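Local coordinates for protein telomerase reverse transcriptase (Candida tropicalis MYA-3404, PDB 6ZD1) that probably extends chromosome ends, acting as a reverse transcriptase that copies a template in the telomerase RNA into telomeric DNA repeats, at residues A[310-315]-A[551-556]; A[331-336]-A[561-566]; A[478-483]-A[502-507]; A[600-605]-A[614-619]. One frame throughout, in Å; residues are numbered along the deposited sequence.

Contact 1: A[310-315]-A[551-556]; sequences NEVADR and MTFVGL
With chi1 at 165°, Val312 swings its CG1 away from the backbone N of helix 309-326, so that it touches both Phe553 and Leu556. Phe553 answers with its CG likewise opposite its own N (chi1 -161°), which carries the ring toward the helix. Val312 CG1 lies 3.7 Å from Phe553 CD2. It sits in the ring plane, so the valine meets the rim at that point and not the face. One ring face instead takes Val554 CG2, 3.6 Å above the plane and displaced toward the rim. The second partner of Val312 CG1 is Leu556 CD1 at 3.7 Å, and the same leucine methyl reaches Ala313 CB at 4.0 Å. One methyl from each side therefore serves two neighbours, and the side chains that meet are apolar and buried. A type II turn from Phe553 to Leu556 shapes the strand side, with Gly555 at positive phi (64°) and Leu556 N bonded back to Phe553 O. Sequence and position are consistent with the motif E hairpin, the primer grip of reverse transcriptases. Val565 of strand 565-567 flanks Leu556 and Ala313, Leu500 of strand 495-500 touches Val312, and Ile505 of strand 503-508 packs against the Phe553 ring.

Contact 2: A[331-336]-A[561-566]; sequences PVLYMI and LTLDVK
Leu333 and Leu561 are the closest backbone pair, their CA atoms 6.9 Å apart, while Leu563, with left-handed phi and psi of 58° and 38°, supplies the side chain that meets both Leu333 and Met335; all three of these touching residues are buried. The branched end of Leu563 splits between its two partners. Leu563 CD1 meets Leu333 CD1 at 3.6 Å, and Leu563 CG lies almost as near to Leu333 CD1, at 3.7 Å, which puts that methyl against the branch point. The two leucine side chains cross at about a right angle. The other methyl, Leu563 CD2, faces Met335 CE at 3.7 Å. Met335 is a selenomethionine whose CG lies between the backbone N and the carbonyl carbon. Its chain bends at chi3 (60°), and the bend turns the methyl to Leu563 CD2; the two side chains run past each other in opposite senses. In the fold, this joins the start of strand 334-339, an inner strand of the four-stranded antiparallel palm sheet, to the loop leading into strand 565-567 of a separate three-stranded sheet. Phe319 and Arg320 of helix 309-326 also touch Leu563, and Ile507 of the adjoining strand 503-508 packs on Met335.

Contact 3: A[478-483]-A[502-507]; sequences STMVSK and DDFIFI
Phe504 points its CB from strand 503-508 toward helix 469-484, and chi1 of -65° sets CG opposite the carbonyl carbon, carrying the ring across to the helix. The CA atoms of Phe504 and Val481 are 10.3 Å apart, so CB and CG act as a spacer and the far end of the ring does the touching. Phe504 CE1 comes first: it meets Val481 CG2 at 3.7 Å, and that methyl lies in the ring plane, at the edge. At the tip, Phe504 CZ has Met480 CE as its neighbour at 4.0 Å, a contact that is neither face nor edge. Met480, a selenomethionine, extends its chain and then bends at chi3 (63°), which brings the methyl back to the ring. The Phe504 ring also meets that of Phe338 with planes only about 5° apart, and Arg499 touches both Phe504 and Val481. The strand belongs to the palm hairpin 495-508, whose Asp502 and Asp503 match the paired aspartates of reverse transcriptase motif C. The interaction is apolar throughout and small, 86 Å² in all. Two methyls, only that of Val481 at the ring edge, touch the far end of the ring, implying adhesion by dispersion and burial.

Contact 4: A[600-605]-A[614-619]; sequences FLLDFS and ENVDAI
The side-chain amide of Asn615 receives both methyls of Leu601 over one and the same face. Leu601 CD1 stands almost directly above Asn615 CG at 3.5 Å, and Leu601 CD2 lies over the nitrogen end, 3.1 Å from Asn615 ND2; that last value is short for a carbon-nitrogen contact and, at this resolution, should be read with caution. Asn615 OD1 is 3.6 Å from Leu601 CD1, so the leucine spans the amide from oxygen to nitrogen. The other flat group is the Phe600 ring, whose edge meets Leu601 CD2 in plane, 3.8 Å from Phe600 CD1; its pi system is engaged by Arg190 in a cation-pi interaction. Chi1 of -67° directs the Asn615 amide to Leu601, whose side chain crosses it at about a right angle. Beside this pair, Leu602 CD2 touches Val616 CG2 at 3.9 Å. The loop 600-605 thus folds back on helix 609-637, which follows it, and Asn664 of helix 642-664 bonds to Leu602 O and Phe604 N; these C-terminal helices are consistent with the telomerase thumb. Methyls over an amide face give van der Waals contact without using its N-H groups or oxygen, while Leu602 and Val616 supply purely apolar burial.

Contacts 1, 2 and 3 gather around the palm, and contact 4 lies outside it, nearer the centre of the chain. Contacts 1 and 2, centres about 12 Å apart, are joined where Val565 CG1 meets Ala313 CB at 3.7 Å. Contacts 2 and 3 share the four-stranded sheet through a probable hydrogen bond between Phe506 N and Ile336 O, 2.8 Å. Contact 1 reaches contact 3 where Phe553 CE2 packs 3.5 Å from Ile505 CG2; Phe553 also touches Asp503, in the motif C-like hairpin expected at the active site. Contact 4 connects to contact 1 by a probable hydrogen bond, Asn310 N to Glu614 OE1 at 3.2 Å, linking helices 309-326 and 609-637.

Contact 1: A[310-315]-A[551-556]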
# COMPACT_ATOMS: atom_id res chain seq x y z
N ASN A 310 -16.64 0.30 4.55
CA ASN A 310 -17.53 0.38 5.71
C ASN A 310 -18.64 1.39 5.48
O ASN A 310 -19.75 1.22 6.00
CB ASN A 310 -16.74 0.74 6.97
CG ASN A 310 -15.72 -0.32 7.34
OD1 ASN A 310 -15.39 -1.19 6.53
ND2 ASN A 310 -15.20 -0.24 8.56
N GLU A 311 -18.37 2.45 4.71
CA GLU A 311 -19.43 3.40 4.41
C GLU A 311 -20.47 2.78 3.49
O GLU A 311 -21.66 3.10 3.61
CB GLU A 311 -18.85 4.68 3.78
CG GLU A 311 -19.58 5.94 4.22
CD GLU A 311 -19.31 7.14 3.32
OE1 GLU A 311 -20.27 7.60 2.66
OE2 GLU A 311 -18.16 7.61 3.27
N VAL A 312 -20.06 1.89 2.59
CA VAL A 312 -21.02 1.15 1.77
C VAL A 312 -21.94 0.33 2.66
O VAL A 312 -23.16 0.34 2.51
CB VAL A 312 -20.28 0.26 0.75
CG1 VAL A 312 -21.23 -0.77 0.14
CG2 VAL A 312 -19.64 1.12 -0.34
N ALA A 313 -21.36 -0.37 3.65
CA ALA A 313 -22.15 -1.20 4.54
C ALA A 313 -23.11 -0.35 5.37
O ALA A 313 -24.29 -0.69 5.52
CB ALA A 313 -21.23 -2.01 5.45
N ASP A 314 -22.62 0.77 5.92
CA ASP A 314 -23.45 1.61 6.76
C ASP A 314 -24.58 2.26 5.97
O ASP A 314 -25.70 2.40 6.48
CB ASP A 314 -22.59 2.68 7.44
CG ASP A 314 -21.95 2.17 8.72
OD1 ASP A 314 -22.57 2.31 9.79
OD2 ASP A 314 -20.83 1.62 8.64
N ARG A 315 -24.31 2.68 4.73
CA ARG A 315 -25.37 3.27 3.93
C ARG A 315 -26.45 2.25 3.59
O ARG A 315 -27.62 2.61 3.46
CB ARG A 315 -24.78 3.90 2.67
CG ARG A 315 -23.86 5.09 2.93
CD ARG A 315 -24.60 6.42 2.99
NE ARG A 315 -24.69 7.06 1.68
CZ ARG A 315 -25.82 7.15 0.97
NH1 ARG A 315 -26.95 6.66 1.46
NH2 ARG A 315 -25.80 7.75 -0.21
N MSE A 551 -25.46 -11.65 -2.72
CA MSE A 551 -24.58 -11.00 -3.68
C MSE A 551 -23.31 -10.52 -2.98
O MSE A 551 -23.36 -10.04 -1.85
CB MSE A 551 -25.28 -9.82 -4.36
CG MSE A 551 -24.36 -9.01 -5.27
SE MSE A 551 -25.20 -7.45 -6.08
CE MSE A 551 -26.51 -8.36 -7.20
N THR A 552 -22.17 -10.67 -3.65
CA THR A 552 -20.89 -10.20 -3.13
C THR A 552 -20.55 -8.86 -3.76
O THR A 552 -20.23 -8.79 -4.95
CB THR A 552 -19.78 -11.22 -3.38
OG1 THR A 552 -20.08 -12.43 -2.68
CG2 THR A 552 -18.45 -10.68 -2.89
N PHE A 553 -20.64 -7.80 -2.97
CA PHE A 553 -20.10 -6.51 -3.34
C PHE A 553 -18.69 -6.43 -2.77
O PHE A 553 -18.16 -7.43 -2.27
CB PHE A 553 -21.02 -5.39 -2.87
CG PHE A 553 -20.80 -4.08 -3.56
CD1 PHE A 553 -20.62 -4.03 -4.93
CD2 PHE A 553 -20.76 -2.90 -2.84
CE1 PHE A 553 -20.41 -2.83 -5.57
CE2 PHE A 553 -20.56 -1.69 -3.48
CZ PHE A 553 -20.38 -1.66 -4.85
N VAL A 554 -18.04 -5.27 -2.86
CA VAL A 554 -16.64 -5.17 -2.46
C VAL A 554 -16.50 -5.58 -1.00
O VAL A 554 -16.96 -4.87 -0.09
CB VAL A 554 -16.13 -3.75 -2.69
CG1 VAL A 554 -15.76 -3.56 -4.14
CG2 VAL A 554 -17.20 -2.73 -2.29
N GLY A 555 -15.81 -6.69 -0.76
CA GLY A 555 -15.55 -7.17 0.59
C GLY A 555 -16.77 -7.57 1.41
O GLY A 555 -16.63 -8.01 2.55
N LEU A 556 -17.97 -7.43 0.84
CA LEU A 556 -19.21 -7.60 1.59
C LEU A 556 -20.06 -8.71 0.98
O LEU A 556 -20.17 -8.83 -0.24
CB LEU A 556 -20.03 -6.31 1.61
CG LEU A 556 -19.33 -5.05 2.10
CD1 LEU A 556 -20.27 -3.86 1.99
CD2 LEU A 556 -18.84 -5.23 3.52

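Contact 2: A[331-336]-A[561-566]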
# COMPACT_ATOMS: atom_id res chain seq x y z
N PRO A 331 -39.69 -4.55 2.06
CA PRO A 331 -40.29 -4.91 0.78
C PRO A 331 -39.36 -5.83 -0.01
O PRO A 331 -38.19 -6.03 0.33
CB PRO A 331 -40.46 -3.57 0.06
CG PRO A 331 -40.05 -2.50 1.06
CD PRO A 331 -39.17 -3.17 2.06
N VAL A 332 -39.91 -6.38 -1.09
CA VAL A 332 -39.09 -7.10 -2.05
C VAL A 332 -38.16 -6.10 -2.71
O VAL A 332 -38.61 -5.09 -3.27
CB VAL A 332 -39.95 -7.84 -3.08
CG1 VAL A 332 -39.07 -8.55 -4.09
CG2 VAL A 332 -40.88 -8.83 -2.38
N LEU A 333 -36.86 -6.35 -2.62
CA LEU A 333 -35.84 -5.41 -3.08
C LEU A 333 -35.10 -5.99 -4.28
O LEU A 333 -34.87 -7.20 -4.35
CB LEU A 333 -34.85 -5.09 -1.97
CG LEU A 333 -35.46 -4.35 -0.78
CD1 LEU A 333 -34.43 -4.20 0.33
CD2 LEU A 333 -36.00 -3.00 -1.21
N TYR A 334 -34.74 -5.12 -5.21
CA TYR A 334 -34.00 -5.49 -6.41
C TYR A 334 -32.64 -4.82 -6.35
O TYR A 334 -32.52 -3.66 -5.95
CB TYR A 334 -34.75 -5.05 -7.67
CG TYR A 334 -36.21 -5.46 -7.68
CD1 TYR A 334 -37.15 -4.74 -6.95
CD2 TYR A 334 -36.64 -6.55 -8.40
CE1 TYR A 334 -38.48 -5.10 -6.94
CE2 TYR A 334 -37.97 -6.93 -8.40
CZ TYR A 334 -38.88 -6.20 -7.66
OH TYR A 334 -40.21 -6.56 -7.65
N MSE A 335 -31.60 -5.56 -6.71
CA MSE A 335 -30.26 -4.98 -6.69
C MSE A 335 -29.38 -5.41 -7.84
O MSE A 335 -29.48 -6.53 -8.34
CB MSE A 335 -29.57 -5.28 -5.36
CG MSE A 335 -29.50 -6.74 -5.01
SE MSE A 335 -28.65 -6.96 -3.27
CE MSE A 335 -29.92 -5.96 -2.20
N ILE A 336 -28.51 -4.50 -8.24
CA ILE A 336 -27.64 -4.66 -9.40
C ILE A 336 -26.27 -4.12 -9.04
O ILE A 336 -26.15 -3.05 -8.43
CB ILE A 336 -28.23 -3.92 -10.63
CG1 ILE A 336 -27.26 -3.95 -11.81
CG2 ILE A 336 -28.64 -2.50 -10.27
CD1 ILE A 336 -27.39 -5.18 -12.65
N LEU A 561 -32.60 -10.41 0.49
CA LEU A 561 -33.90 -10.59 1.12
C LEU A 561 -34.02 -9.84 2.44
O LEU A 561 -35.09 -9.29 2.74
CB LEU A 561 -34.17 -12.08 1.34
CG LEU A 561 -35.64 -12.47 1.44
CD1 LEU A 561 -36.36 -12.08 0.16
CD2 LEU A 561 -35.75 -13.96 1.69
N THR A 562 -32.96 -9.84 3.25
CA THR A 562 -32.99 -9.20 4.55
C THR A 562 -32.03 -8.02 4.67
O THR A 562 -32.02 -7.36 5.71
CB THR A 562 -32.66 -10.22 5.64
OG1 THR A 562 -31.33 -10.73 5.44
CG2 THR A 562 -33.65 -11.38 5.61
N LEU A 563 -31.24 -7.73 3.63
CA LEU A 563 -30.24 -6.66 3.66
C LEU A 563 -29.24 -6.88 4.80
O LEU A 563 -28.81 -5.93 5.47
CB LEU A 563 -30.89 -5.28 3.75
CG LEU A 563 -31.46 -4.73 2.43
CD1 LEU A 563 -31.81 -3.26 2.55
CD2 LEU A 563 -30.50 -4.96 1.27
N ASP A 564 -28.88 -8.14 5.03
CA ASP A 564 -27.77 -8.47 5.91
C ASP A 564 -26.45 -8.20 5.19
O ASP A 564 -26.28 -8.60 4.04
CB ASP A 564 -27.86 -9.93 6.33
CG ASP A 564 -26.78 -10.32 7.33
OD1 ASP A 564 -26.99 -10.10 8.54
OD2 ASP A 564 -25.74 -10.84 6.89
N VAL A 565 -25.53 -7.52 5.87
CA VAL A 565 -24.23 -7.15 5.30
C VAL A 565 -23.16 -7.72 6.22
O VAL A 565 -22.98 -7.25 7.35
CB VAL A 565 -24.08 -5.63 5.16
CG1 VAL A 565 -22.72 -5.29 4.56
CG2 VAL A 565 -25.20 -5.05 4.31
N LYS A 566 -22.43 -8.73 5.74
CA LYS A 566 -21.37 -9.38 6.51
C LYS A 566 -20.05 -9.30 5.74
O LYS A 566 -20.02 -9.51 4.53
CB LYS A 566 -21.73 -10.84 6.80
CG LYS A 566 -21.01 -11.45 8.01
CD LYS A 566 -19.79 -12.28 7.59
CE LYS A 566 -19.05 -12.83 8.80
NZ LYS A 566 -18.49 -11.75 9.67

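Contact 3: A[478-483]-A[502-507]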
# COMPACT_ATOMS: atom_id res chain seq x y z
N SER A 478 -17.56 11.17 -9.55
CA SER A 478 -18.54 11.87 -8.74
C SER A 478 -19.36 12.83 -9.60
O SER A 478 -20.59 12.89 -9.47
CB SER A 478 -17.86 12.64 -7.61
OG SER A 478 -17.18 11.76 -6.73
N THR A 479 -18.70 13.57 -10.48
CA THR A 479 -19.39 14.44 -11.42
C THR A 479 -20.29 13.63 -12.35
O THR A 479 -21.43 14.04 -12.64
CB THR A 479 -18.38 15.24 -12.23
OG1 THR A 479 -17.57 16.03 -11.35
CG2 THR A 479 -19.08 16.17 -13.22
N MSE A 480 -19.80 12.50 -12.84
CA MSE A 480 -20.56 11.65 -13.74
C MSE A 480 -21.81 11.11 -13.07
O MSE A 480 -22.91 11.19 -13.63
CB MSE A 480 -19.69 10.49 -14.23
CG MSE A 480 -20.41 9.54 -15.17
SE MSE A 480 -19.37 7.93 -15.55
CE MSE A 480 -19.28 7.18 -13.75
N VAL A 481 -21.65 10.56 -11.86
CA VAL A 481 -22.79 10.00 -11.14
C VAL A 481 -23.84 11.08 -10.87
O VAL A 481 -25.04 10.83 -10.99
CB VAL A 481 -22.32 9.33 -9.84
CG1 VAL A 481 -23.50 9.06 -8.91
CG2 VAL A 481 -21.59 8.02 -10.15
N SER A 482 -23.39 12.30 -10.57
CA SER A 482 -24.31 13.35 -10.16
C SER A 482 -25.11 13.89 -11.33
O SER A 482 -26.28 14.27 -11.16
CB SER A 482 -23.53 14.48 -9.48
OG SER A 482 -24.38 15.57 -9.16
N LYS A 483 -24.52 13.94 -12.53
CA LYS A 483 -25.21 14.49 -13.69
C LYS A 483 -25.99 13.44 -14.45
O LYS A 483 -26.98 13.77 -15.12
CB LYS A 483 -24.21 15.15 -14.64
CG LYS A 483 -23.40 16.30 -14.04
CD LYS A 483 -22.59 17.02 -15.11
CE LYS A 483 -21.65 16.07 -15.84
NZ LYS A 483 -20.84 16.77 -16.88
N ASP A 502 -14.38 1.97 -8.63
CA ASP A 502 -14.91 1.56 -9.93
C ASP A 502 -16.10 0.60 -9.82
O ASP A 502 -16.67 0.24 -10.85
CB ASP A 502 -13.80 0.93 -10.80
CG ASP A 502 -13.00 -0.15 -10.09
OD1 ASP A 502 -13.09 -0.28 -8.85
OD2 ASP A 502 -12.25 -0.87 -10.79
N ASP A 503 -16.50 0.22 -8.61
CA ASP A 503 -17.61 -0.71 -8.40
C ASP A 503 -18.88 0.03 -7.99
O ASP A 503 -18.84 0.95 -7.16
CB ASP A 503 -17.24 -1.75 -7.34
CG ASP A 503 -15.99 -2.53 -7.70
OD1 ASP A 503 -16.00 -3.25 -8.71
OD2 ASP A 503 -14.99 -2.40 -6.97
N PHE A 504 -20.00 -0.39 -8.55
CA PHE A 504 -21.29 0.23 -8.29
C PHE A 504 -22.27 -0.81 -7.75
O PHE A 504 -22.20 -1.99 -8.11
CB PHE A 504 -21.88 0.85 -9.57
CG PHE A 504 -21.09 2.00 -10.11
CD1 PHE A 504 -21.54 3.30 -9.96
CD2 PHE A 504 -19.90 1.78 -10.79
CE1 PHE A 504 -20.81 4.37 -10.47
CE2 PHE A 504 -19.17 2.84 -11.30
CZ PHE A 504 -19.63 4.14 -11.14
N ILE A 505 -23.17 -0.35 -6.89
CA ILE A 505 -24.28 -1.17 -6.43
C ILE A 505 -25.52 -0.29 -6.35
O ILE A 505 -25.42 0.90 -6.01
CB ILE A 505 -24.00 -1.85 -5.07
CG1 ILE A 505 -25.07 -2.90 -4.76
CG2 ILE A 505 -23.92 -0.82 -3.95
CD1 ILE A 505 -24.75 -3.79 -3.60
N PHE A 506 -26.67 -0.85 -6.71
CA PHE A 506 -27.92 -0.11 -6.70
C PHE A 506 -29.01 -1.02 -6.17
O PHE A 506 -29.28 -2.07 -6.76
CB PHE A 506 -28.27 0.41 -8.09
CG PHE A 506 -29.64 1.01 -8.18
CD1 PHE A 506 -29.90 2.24 -7.59
CD2 PHE A 506 -30.67 0.34 -8.83
CE1 PHE A 506 -31.16 2.80 -7.66
CE2 PHE A 506 -31.93 0.90 -8.90
CZ PHE A 506 -32.18 2.13 -8.32
N ILE A 507 -29.65 -0.62 -5.08
CA ILE A 507 -30.70 -1.39 -4.43
C ILE A 507 -31.98 -0.57 -4.50
O ILE A 507 -31.97 0.64 -4.23
CB ILE A 507 -30.34 -1.73 -2.97
CG1 ILE A 507 -28.98 -2.43 -2.91
CG2 ILE A 507 -31.41 -2.61 -2.35
CD1 ILE A 507 -28.47 -2.64 -1.51

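Contact 4: A[600-605]-A[614-619]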
# COMPACT_ATOMS: atom_id res chain seq x y z
N PHE A 600 -0.04 -0.96 -1.08
CA PHE A 600 -1.15 -0.38 -1.83
C PHE A 600 -2.27 0.10 -0.92
O PHE A 600 -3.07 0.94 -1.33
CB PHE A 600 -1.70 -1.38 -2.84
CG PHE A 600 -1.98 -2.73 -2.26
CD1 PHE A 600 -3.03 -2.91 -1.37
CD2 PHE A 600 -1.20 -3.81 -2.59
CE1 PHE A 600 -3.28 -4.13 -0.82
CE2 PHE A 600 -1.45 -5.05 -2.04
CZ PHE A 600 -2.49 -5.19 -1.14
N LEU A 601 -2.36 -0.43 0.30
CA LEU A 601 -3.39 0.00 1.23
C LEU A 601 -2.94 1.19 2.07
O LEU A 601 -3.72 1.67 2.91
CB LEU A 601 -3.81 -1.16 2.14
CG LEU A 601 -4.79 -2.09 1.43
CD1 LEU A 601 -5.45 -3.06 2.39
CD2 LEU A 601 -5.84 -1.30 0.63
N LEU A 602 -1.73 1.67 1.86
CA LEU A 602 -1.29 2.95 2.38
C LEU A 602 -1.09 3.96 1.27
O LEU A 602 -0.69 5.10 1.54
CB LEU A 602 0.01 2.78 3.18
CG LEU A 602 -0.03 1.64 4.20
CD1 LEU A 602 1.32 1.48 4.88
CD2 LEU A 602 -1.13 1.88 5.22
N ASP A 603 -1.38 3.58 0.02
CA ASP A 603 -1.16 4.43 -1.15
C ASP A 603 -2.24 5.50 -1.20
O ASP A 603 -3.42 5.20 -1.39
CB ASP A 603 -1.14 3.56 -2.41
CG ASP A 603 -0.85 4.36 -3.68
OD1 ASP A 603 -1.71 5.15 -4.11
OD2 ASP A 603 0.24 4.18 -4.26
N PHE A 604 -1.83 6.76 -1.01
CA PHE A 604 -2.73 7.90 -1.07
C PHE A 604 -2.97 8.38 -2.50
O PHE A 604 -3.84 9.23 -2.71
CB PHE A 604 -2.17 9.05 -0.22
CG PHE A 604 -3.22 9.98 0.33
CD1 PHE A 604 -2.84 11.14 0.99
CD2 PHE A 604 -4.56 9.69 0.19
CE1 PHE A 604 -3.80 12.00 1.49
CE2 PHE A 604 -5.53 10.55 0.70
CZ PHE A 604 -5.14 11.71 1.35
N SER A 605 -2.19 7.89 -3.46
CA SER A 605 -2.44 8.20 -4.86
C SER A 605 -3.60 7.41 -5.45
O SER A 605 -4.10 7.77 -6.52
CB SER A 605 -1.19 7.95 -5.70
OG SER A 605 -0.14 8.82 -5.32
N GLU A 614 -9.42 2.64 7.37
CA GLU A 614 -10.19 1.42 7.62
C GLU A 614 -9.37 0.17 7.33
O GLU A 614 -9.56 -0.86 7.98
CB GLU A 614 -11.48 1.43 6.80
CG GLU A 614 -12.51 2.43 7.31
CD GLU A 614 -13.72 2.56 6.41
OE1 GLU A 614 -13.90 1.69 5.53
OE2 GLU A 614 -14.48 3.54 6.57
N ASN A 615 -8.44 0.23 6.37
CA ASN A 615 -7.58 -0.91 6.11
C ASN A 615 -6.63 -1.15 7.28
O ASN A 615 -6.44 -2.29 7.72
CB ASN A 615 -6.79 -0.69 4.82
CG ASN A 615 -7.68 -0.69 3.60
OD1 ASN A 615 -8.53 -1.57 3.44
ND2 ASN A 615 -7.50 0.30 2.75
N VAL A 616 -6.01 -0.08 7.78
CA VAL A 616 -5.22 -0.19 8.99
C VAL A 616 -6.08 -0.70 10.14
O VAL A 616 -5.67 -1.60 10.89
CB VAL A 616 -4.58 1.17 9.32
CG1 VAL A 616 -3.91 1.14 10.68
CG2 VAL A 616 -3.58 1.54 8.23
N ASP A 617 -7.32 -0.20 10.25
CA ASP A 617 -8.22 -0.67 11.29
C ASP A 617 -8.55 -2.15 11.11
O ASP A 617 -8.64 -2.90 12.09
CB ASP A 617 -9.50 0.16 11.30
CG ASP A 617 -9.26 1.60 11.73
OD1 ASP A 617 -8.11 1.94 12.10
OD2 ASP A 617 -10.23 2.40 11.69
N ALA A 618 -8.70 -2.59 9.86
CA ALA A 618 -9.02 -3.99 9.61
C ALA A 618 -7.88 -4.91 10.03
O ALA A 618 -8.10 -5.95 10.65
CB ALA A 618 -9.37 -4.20 8.14
N ILE A 619 -6.63 -4.53 9.70
CA ILE A 619 -5.49 -5.33 10.15
C ILE A 619 -5.39 -5.29 11.67
O ILE A 619 -5.11 -6.31 12.31
CB ILE A 619 -4.18 -4.86 9.49
CG1 ILE A 619 -4.35 -4.73 7.98
CG2 ILE A 619 -3.07 -5.85 9.79
CD1 ILE A 619 -4.63 -6.04 7.31